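Local coordinates for protein halotolerant alpha-type carbonic anhydrase (dCA II) (Dunaliella salina, PDB 1Y7W) that catalyses, as a salt-tolerant zinc enzyme of the alpha-type carbonic anhydrase family, the reversible hydration of carbon dioxide to bicarbonate, at residues I211-K214 with T215-P219; N184-Q187 with T188-G192; R249-R253 with E254-L258. One frame throughout, in Å; residues are numbered along the deposited sequence.

Contact 1. Residues I211-K214 with T215-P219; sequences INVK and TQLLP
Gln216 folds back over the start of its own helix and is tied to Asn212 from both ends, once by its side chain and once by its backbone. The side-chain bond runs from Asn212 N to Gln216 OE1, 2.8 Å long and nearly straight at the hydrogen (168°). The donor sits in the carbonyl plane of the amide, which is consistent with the bond helping to set the rotation of that amide. An extended chain beyond CG, with chi2 at -178°, carries OE1 back to this strand N-H.

Among the backbone bonds, Gln216 N reaches Asn212 O at 2.7 Å. Val213 O is gripped twice: Leu217 N approaches at 2.9 Å, tilted by 33° from the carbonyl plane, while Leu218 N lies closer to the line of the C=O bond. The second bond spans five residues, which is the evidence for a pi-type widening of the turn. Further on, water 1 lies within hydrogen-bonding distance of two carbonyls, 3.1 Å from Lys214 O and 2.9 Å from Pro219 O, and with more acceptors near it than protons it need not donate to both at once.

The apolar part is lighter. Ile211 CG2, anti to the backbone N, meets Leu217 CG at 4.1 Å, and the two side chains cross at about a right angle. Both pack on Phe182 of helix 181-195 and on Phe129 of strand 120-133, while Val213 faces Leu78, Ile88 and Leu90.

Asn212 holds the N-cap position of helix 213-217. The geometry is that of a strand passing directly into a short helix with a pi-type turn, here set within the alpha-carbonic anhydrase fold against the strand that carries two of the zinc ligands, His130 and His132.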
loop_
_atom_site.group_PDB
_atom_site.type_symbol
_atom_site.label_atom_id
_atom_site.label_comp_id
_atom_site.label_asym_id
_atom_site.label_seq_id
_atom_site.Cartn_x
_atom_site.Cartn_y
_atom_site.Cartn_z
ATOM N N ILE A 211 5.040 7.038 14.300
ATOM C CA ILE A 211 4.756 7.733 13.043
ATOM C C ILE A 211 3.443 8.529 13.071
ATOM O O ILE A 211 2.396 7.972 13.406
ATOM C CB ILE A 211 4.637 6.658 11.928
ATOM C CG1 ILE A 211 5.975 5.881 11.843
ATOM C CG2 ILE A 211 4.215 7.299 10.590
ATOM C CD1 ILE A 211 5.911 4.688 10.833
ATOM N N ASN A 212 3.524 9.782 12.650
ATOM C CA ASN A 212 2.403 10.715 12.603
ATOM C C ASN A 212 1.791 10.515 11.191
ATOM O O ASN A 212 2.338 10.968 10.178
ATOM C CB ASN A 212 2.980 12.133 12.798
ATOM C CG ASN A 212 1.900 13.227 12.973
ATOM O OD1 ASN A 212 2.103 14.233 13.738
ATOM N ND2 ASN A 212 0.784 13.090 12.259
ATOM N N VAL A 213 0.663 9.815 11.132
ATOM C CA VAL A 213 0.074 9.497 9.832
ATOM C C VAL A 213 -0.150 10.697 8.956
ATOM O O VAL A 213 0.285 10.737 7.786
ATOM C CB VAL A 213 -1.244 8.701 9.993
ATOM C CG1 VAL A 213 -1.836 8.369 8.581
ATOM C CG2 VAL A 213 -0.957 7.393 10.675
ATOM N N LYS A 214 -0.810 11.700 9.521
ATOM C CA LYS A 214 -1.134 12.877 8.753
ATOM C C LYS A 214 0.073 13.673 8.269
ATOM O O LYS A 214 0.119 14.125 7.098
ATOM C CB LYS A 214 -2.074 13.757 9.585
ATOM C CG LYS A 214 -2.225 15.202 9.104
ATOM C CD LYS A 214 -2.999 15.257 7.809
ATOM C CE LYS A 214 -3.757 16.591 7.678
ATOM N NZ LYS A 214 -2.760 17.666 7.418
ATOM N N THR A 215 1.052 13.865 9.146
ATOM C CA THR A 215 2.197 14.663 8.722
ATOM C C THR A 215 3.281 13.892 7.978
ATOM O O THR A 215 3.986 14.456 7.145
ATOM C CB THR A 215 2.853 15.427 9.955
ATOM O OG1 THR A 215 3.510 14.484 10.821
ATOM C CG2 THR A 215 1.759 16.166 10.756
ATOM N N GLN A 216 3.392 12.603 8.243
ATOM C CA GLN A 216 4.448 11.868 7.601
ATOM C C GLN A 216 4.085 11.025 6.382
ATOM O O GLN A 216 4.948 10.797 5.544
ATOM C CB GLN A 216 5.143 10.980 8.635
ATOM C CG GLN A 216 5.868 11.852 9.682
ATOM C CD GLN A 216 6.612 11.006 10.684
ATOM O OE1 GLN A 216 6.004 10.393 11.562
ATOM N NE2 GLN A 216 7.956 10.951 10.548
ATOM N N LEU A 217 2.829 10.566 6.315
ATOM C CA LEU A 217 2.394 9.678 5.241
ATOM C C LEU A 217 1.403 10.271 4.250
ATOM O O LEU A 217 1.640 10.187 3.060
ATOM C CB LEU A 217 1.845 8.380 5.837
ATOM C CG LEU A 217 2.716 7.584 6.830
ATOM C CD1 LEU A 217 1.914 6.409 7.298
ATOM C CD2 LEU A 217 4.072 7.127 6.231
ATOM N N LEU A 218 0.315 10.899 4.710
ATOM C CA LEU A 218 -0.647 11.432 3.751
ATOM C C LEU A 218 -0.034 12.536 2.932
ATOM O O LEU A 218 0.749 13.343 3.453
ATOM C CB LEU A 218 -1.898 11.968 4.438
ATOM C CG LEU A 218 -2.772 10.978 5.192
ATOM C CD1 LEU A 218 -4.163 11.648 5.326
ATOM C CD2 LEU A 218 -2.942 9.671 4.419
ATOM N N PRO A 219 -0.391 12.615 1.628
ATOM C CA PRO A 219 0.194 13.668 0.798
ATOM C C PRO A 219 -0.423 15.035 1.033
ATOM O O PRO A 219 -1.374 15.177 1.802
ATOM C CB PRO A 219 -0.013 13.169 -0.629
ATOM C CG PRO A 219 -1.230 12.300 -0.534
ATOM C CD PRO A 219 -1.172 11.644 0.836
HETATM O O HOH W 1 -0.997 15.641 4.624
#

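Contact 2. Residues N184-Q187 with T188-G192; sequences NSLQ and TQIEG
Ser185 and Gln189 meet side chain to side chain, with Gln189 NE2 donating to Ser185 OG at 2.9 Å. The bond is bent, 132° at the hydrogen, and the hydroxyl stands tilted from the amide plane. Ser185 OG is anti to its backbone N, which places it beside the incoming amide; the same NE2 also makes a weak bond to Ser185 O.

A second pair, Gln187 and Glu191, runs side by side with both chains extended and pointing the same way. Gln187 NE2 reaches Glu191 OE1 at 3.1 Å, from above the carboxylate plane, and the two flat groups are turned 54° apart. The aliphatic CG of Gln187 lies against the carboxylate, 3.6 Å from Glu191 CD. On the buried side, Leu186 CD1 touches Ile190 CD1 at 3.6 Å, again alongside.

All these pairs are four residues apart, the spacing of one regular alpha-helix, 181-195, an element on the outside of the carbonic anhydrase sheet. Its backbone bonds confirm the regularity: Ile190 N reaches Leu186 O at 2.8 Å, and Gln189 and Glu191 follow the same pattern. Asn184 O takes two donors from one residue, Thr188 N at 3.0 Å and Thr188 OG1 at 2.9 Å, arriving from opposite faces of its plane. The Thr188 chi1 of -68° places OG1 beside its own backbone N, from where it reaches the carbonyl one turn earlier.

Outward from there, the polar ends are positioned by neighbouring parts of the chain. Gln189 OE1 accepts from Asp209 N, which probably holds the amide with its NE2 turned to Ser185. Gln187 NE2 has a second acceptor in Glu254 O of helix 253-266, and Asn184 OD1 takes the NE2 of Gln255. Leu186 rests on Ile208, and Ile190 on Leu97, Met101 and Leu258.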
loop_
_atom_site.group_PDB
_atom_site.type_symbol
_atom_site.label_atom_id
_atom_site.label_comp_id
_atom_site.label_asym_id
_atom_site.label_seq_id
_atom_site.Cartn_x
_atom_site.Cartn_y
_atom_site.Cartn_z
ATOM N N ASN A 184 13.491 9.895 4.815
ATOM C CA ASN A 184 14.803 10.216 5.371
ATOM C C ASN A 184 14.992 9.667 6.774
ATOM O O ASN A 184 16.029 9.120 7.104
ATOM C CB ASN A 184 15.055 11.718 5.377
ATOM C CG ASN A 184 16.375 12.038 4.762
ATOM O OD1 ASN A 184 16.522 12.043 3.516
ATOM N ND2 ASN A 184 17.383 12.229 5.610
ATOM N N SER A 185 13.993 9.807 7.615
ATOM C CA SER A 185 14.110 9.318 8.961
ATOM C C SER A 185 14.240 7.818 8.963
ATOM O O SER A 185 15.092 7.287 9.677
ATOM C CB SER A 185 12.917 9.762 9.796
ATOM O OG SER A 185 12.848 9.026 10.999
ATOM N N LEU A 186 13.404 7.124 8.182
ATOM C CA LEU A 186 13.479 5.644 8.139
ATOM C C LEU A 186 14.872 5.175 7.695
ATOM O O LEU A 186 15.482 4.275 8.277
ATOM C CB LEU A 186 12.438 5.115 7.134
ATOM C CG LEU A 186 12.310 3.616 6.917
ATOM C CD1 LEU A 186 11.878 2.973 8.258
ATOM C CD2 LEU A 186 11.235 3.338 5.850
ATOM N N GLN A 187 15.362 5.787 6.646
ATOM C CA GLN A 187 16.675 5.463 6.098
ATOM C C GLN A 187 17.776 5.681 7.143
ATOM O O GLN A 187 18.656 4.837 7.312
ATOM C CB GLN A 187 16.938 6.320 4.845
ATOM C CG GLN A 187 18.337 6.158 4.283
ATOM C CD GLN A 187 18.490 6.691 2.880
ATOM O OE1 GLN A 187 18.120 7.831 2.588
ATOM N NE2 GLN A 187 19.060 5.875 2.000
ATOM N N THR A 188 17.696 6.790 7.856
ATOM C CA THR A 188 18.672 7.150 8.873
ATOM C C THR A 188 18.614 6.170 10.013
ATOM O O THR A 188 19.642 5.720 10.500
ATOM C CB THR A 188 18.397 8.597 9.396
ATOM O OG1 THR A 188 18.669 9.529 8.340
ATOM C CG2 THR A 188 19.292 8.931 10.586
ATOM N N GLN A 189 17.403 5.848 10.463
ATOM C CA GLN A 189 17.248 4.903 11.534
ATOM C C GLN A 189 17.781 3.533 11.166
ATOM O O GLN A 189 18.475 2.875 11.945
ATOM C CB GLN A 189 15.776 4.744 11.894
ATOM C CG GLN A 189 15.134 5.960 12.553
ATOM C CD GLN A 189 13.677 5.676 12.832
ATOM O OE1 GLN A 189 13.335 4.890 13.736
ATOM N NE2 GLN A 189 12.801 6.276 12.019
ATOM N N ILE A 190 17.381 3.056 9.993
ATOM C CA ILE A 190 17.833 1.741 9.572
ATOM C C ILE A 190 19.359 1.687 9.317
ATOM O O ILE A 190 20.036 0.810 9.812
ATOM C CB ILE A 190 17.041 1.286 8.316
ATOM C CG1 ILE A 190 15.588 0.966 8.751
ATOM C CG2 ILE A 190 17.641 -0.014 7.745
ATOM C CD1 ILE A 190 14.630 0.697 7.562
ATOM N N GLU A 191 19.871 2.627 8.544
ATOM C CA GLU A 191 21.274 2.626 8.212
ATOM C C GLU A 191 22.096 2.704 9.498
ATOM O O GLU A 191 23.175 2.115 9.593
ATOM C CB GLU A 191 21.547 3.773 7.234
ATOM C CG GLU A 191 20.929 3.451 5.837
ATOM C CD GLU A 191 21.395 4.388 4.714
ATOM O OE1 GLU A 191 21.119 4.066 3.516
ATOM O OE2 GLU A 191 22.023 5.434 5.021
ATOM N N GLY A 192 21.534 3.375 10.500
ATOM C CA GLY A 192 22.191 3.503 11.773
ATOM C C GLY A 192 22.244 2.177 12.508
ATOM O O GLY A 192 23.282 1.856 13.069
#

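Contact 3. Residues R249-R253 with E254-L258; sequences REVTR and EQMKL
Thr252 and Gln255 make the compact part of this contact. Thr252 OG1 accepts from Gln255 N at 3.0 Å, and Gln255 CG lies 3.1 Å from the same oxygen. The hydroxyl gets there because it stands between the backbone N and the carbonyl carbon (chi1 64°). In return Gln255 OE1, on an extended chain, takes a weak bond from Thr252 N at 3.3 Å; its NE2 is held from outside by Asp180 O and the side chain of Asn184. Thr252 O adds a bond from Met256 N at 3.0 Å. Beside them Val251 CG2 fits between Gln255 OE1 at 3.5 Å and Met256 SD at 3.8 Å, the valine and methionine crossing at about a right angle.

With an alanine in place of Thr252, Gln255 N would probably be left with only its weak bond to the residue 252 carbonyl, and the first turn would be less firmly fixed.

The other side is looser and faces solvent. Glu254 OE1 merely approaches Thr252 CB, at 3.4 Å, and the bond from Lys257 N to Arg253 O is weak. The end of Lys257 leads off to a salt bridge with Asp261, while Arg253 makes a cation-pi contact with Tyr175.

The reciprocal Thr252-Gln255 bonds are those of a capping box, starting helix 253-266 where strand 240-251 leaves the central sheet.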
loop_
_atom_site.group_PDB
_atom_site.type_symbol
_atom_site.label_atom_id
_atom_site.label_comp_id
_atom_site.label_asym_id
_atom_site.label_seq_id
_atom_site.Cartn_x
_atom_site.Cartn_y
_atom_site.Cartn_z
ATOM N N ARG A 249 4.147 12.422 -3.214
ATOM C CA ARG A 249 5.172 12.939 -2.305
ATOM C C ARG A 249 6.441 12.951 -3.175
ATOM O O ARG A 249 6.332 12.727 -4.388
ATOM C CB ARG A 249 5.367 11.993 -1.131
ATOM C CG ARG A 249 4.435 12.393 0.024
ATOM C CD ARG A 249 4.619 11.439 1.207
ATOM N NE ARG A 249 3.832 11.920 2.335
ATOM C CZ ARG A 249 4.258 12.814 3.221
ATOM N NH1 ARG A 249 3.430 13.189 4.206
ATOM N NH2 ARG A 249 5.513 13.298 3.165
ATOM N N GLU A 250 7.614 13.182 -2.583
ATOM C CA GLU A 250 8.861 13.234 -3.351
ATOM C C GLU A 250 9.905 12.283 -2.840
ATOM O O GLU A 250 9.933 12.003 -1.685
ATOM C CB GLU A 250 9.427 14.678 -3.326
ATOM C CG GLU A 250 8.456 15.657 -4.004
ATOM C CD GLU A 250 8.938 17.106 -4.008
ATOM O OE1 GLU A 250 8.090 17.970 -4.330
ATOM O OE2 GLU A 250 10.137 17.369 -3.704
ATOM N N VAL A 251 10.799 11.816 -3.702
ATOM C CA VAL A 251 11.846 10.901 -3.262
ATOM C C VAL A 251 13.057 11.076 -4.147
ATOM O O VAL A 251 12.912 11.396 -5.315
ATOM C CB VAL A 251 11.355 9.413 -3.334
ATOM C CG1 VAL A 251 11.036 9.028 -4.741
ATOM C CG2 VAL A 251 12.380 8.492 -2.749
ATOM N N THR A 252 14.243 10.868 -3.585
ATOM C CA THR A 252 15.474 10.986 -4.340
ATOM C C THR A 252 16.045 9.641 -4.676
ATOM O O THR A 252 15.677 8.618 -4.060
ATOM C CB THR A 252 16.549 11.725 -3.541
ATOM O OG1 THR A 252 16.886 10.964 -2.390
ATOM C CG2 THR A 252 16.044 13.051 -3.126
ATOM N N ARG A 253 16.940 9.611 -5.668
ATOM C CA ARG A 253 17.552 8.337 -5.986
ATOM C C ARG A 253 18.338 7.854 -4.764
ATOM O O ARG A 253 18.458 6.656 -4.522
ATOM C CB ARG A 253 18.511 8.452 -7.186
ATOM C CG ARG A 253 17.895 8.121 -8.507
ATOM C CD ARG A 253 17.304 9.310 -9.107
ATOM N NE ARG A 253 16.866 9.141 -10.510
ATOM C CZ ARG A 253 16.250 10.120 -11.168
ATOM N NH1 ARG A 253 15.837 9.957 -12.414
ATOM N NH2 ARG A 253 16.090 11.292 -10.555
ATOM N N GLU A 254 18.895 8.792 -4.008
ATOM C CA GLU A 254 19.653 8.422 -2.822
ATOM C C GLU A 254 18.793 7.754 -1.773
ATOM O O GLU A 254 19.272 6.948 -1.002
ATOM C CB GLU A 254 20.334 9.639 -2.186
ATOM C CG GLU A 254 21.466 10.273 -3.038
ATOM C CD GLU A 254 20.986 10.880 -4.362
ATOM O OE1 GLU A 254 19.852 11.424 -4.439
ATOM O OE2 GLU A 254 21.767 10.826 -5.340
ATOM N N GLN A 255 17.533 8.131 -1.695
ATOM C CA GLN A 255 16.658 7.487 -0.711
ATOM C C GLN A 255 16.226 6.146 -1.263
ATOM O O GLN A 255 16.028 5.204 -0.492
ATOM C CB GLN A 255 15.423 8.361 -0.446
ATOM C CG GLN A 255 15.779 9.671 0.208
ATOM C CD GLN A 255 14.578 10.552 0.496
ATOM O OE1 GLN A 255 13.695 10.696 -0.333
ATOM N NE2 GLN A 255 14.569 11.179 1.673
ATOM N N MET A 256 16.084 6.038 -2.592
ATOM C CA MET A 256 15.669 4.758 -3.172
ATOM C C MET A 256 16.692 3.653 -2.925
ATOM O O MET A 256 16.358 2.451 -2.927
ATOM C CB MET A 256 15.410 4.913 -4.681
ATOM C CG MET A 256 14.125 5.670 -5.002
ATOM S SD MET A 256 12.610 4.993 -4.170
ATOM C CE MET A 256 12.611 3.322 -4.874
ATOM N N LYS A 257 17.942 4.055 -2.690
ATOM C CA LYS A 257 18.986 3.073 -2.433
ATOM C C LYS A 257 18.674 2.231 -1.199
ATOM O O LYS A 257 19.056 1.062 -1.137
ATOM C CB LYS A 257 20.359 3.768 -2.242
ATOM C CG LYS A 257 21.502 2.806 -1.799
ATOM C CD LYS A 257 22.908 3.356 -2.198
ATOM C CE LYS A 257 24.049 2.485 -1.609
ATOM N NZ LYS A 257 23.947 2.456 -0.131
ATOM N N LEU A 258 17.957 2.805 -0.232
ATOM C CA LEU A 258 17.611 2.044 0.980
ATOM C C LEU A 258 16.878 0.739 0.585
ATOM O O LEU A 258 17.154 -0.331 1.138
ATOM C CB LEU A 258 16.689 2.865 1.893
ATOM C CG LEU A 258 15.990 2.084 3.043
ATOM C CD1 LEU A 258 17.027 1.801 4.134
ATOM C CD2 LEU A 258 14.865 2.900 3.653
#

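How the contacts relate
From the N terminus the order is contact 2, contact 1, contact 3; all three lie in series, each closing only a turn, and none nests in or crosses another. Contact 2 lies within helix 181-195, contact 1 joins strand 211-212 to helix 213-217, and contact 3 joins sheet strand 240-251 to helix 253-266. Arg249 links the last two: its NE bonds to Leu217 O and its NH1 to Leu218 O and Thr215 O, and a salt bridge to Asp180 draws in the chain just before helix 181-195. Contacts 2 and 3 touch through Asn184 and the Gln255 amide and through Gln187 and the Glu254 backbone carbonyl, whereas nearest atoms of contacts 1 and 2 are about 5 Å apart.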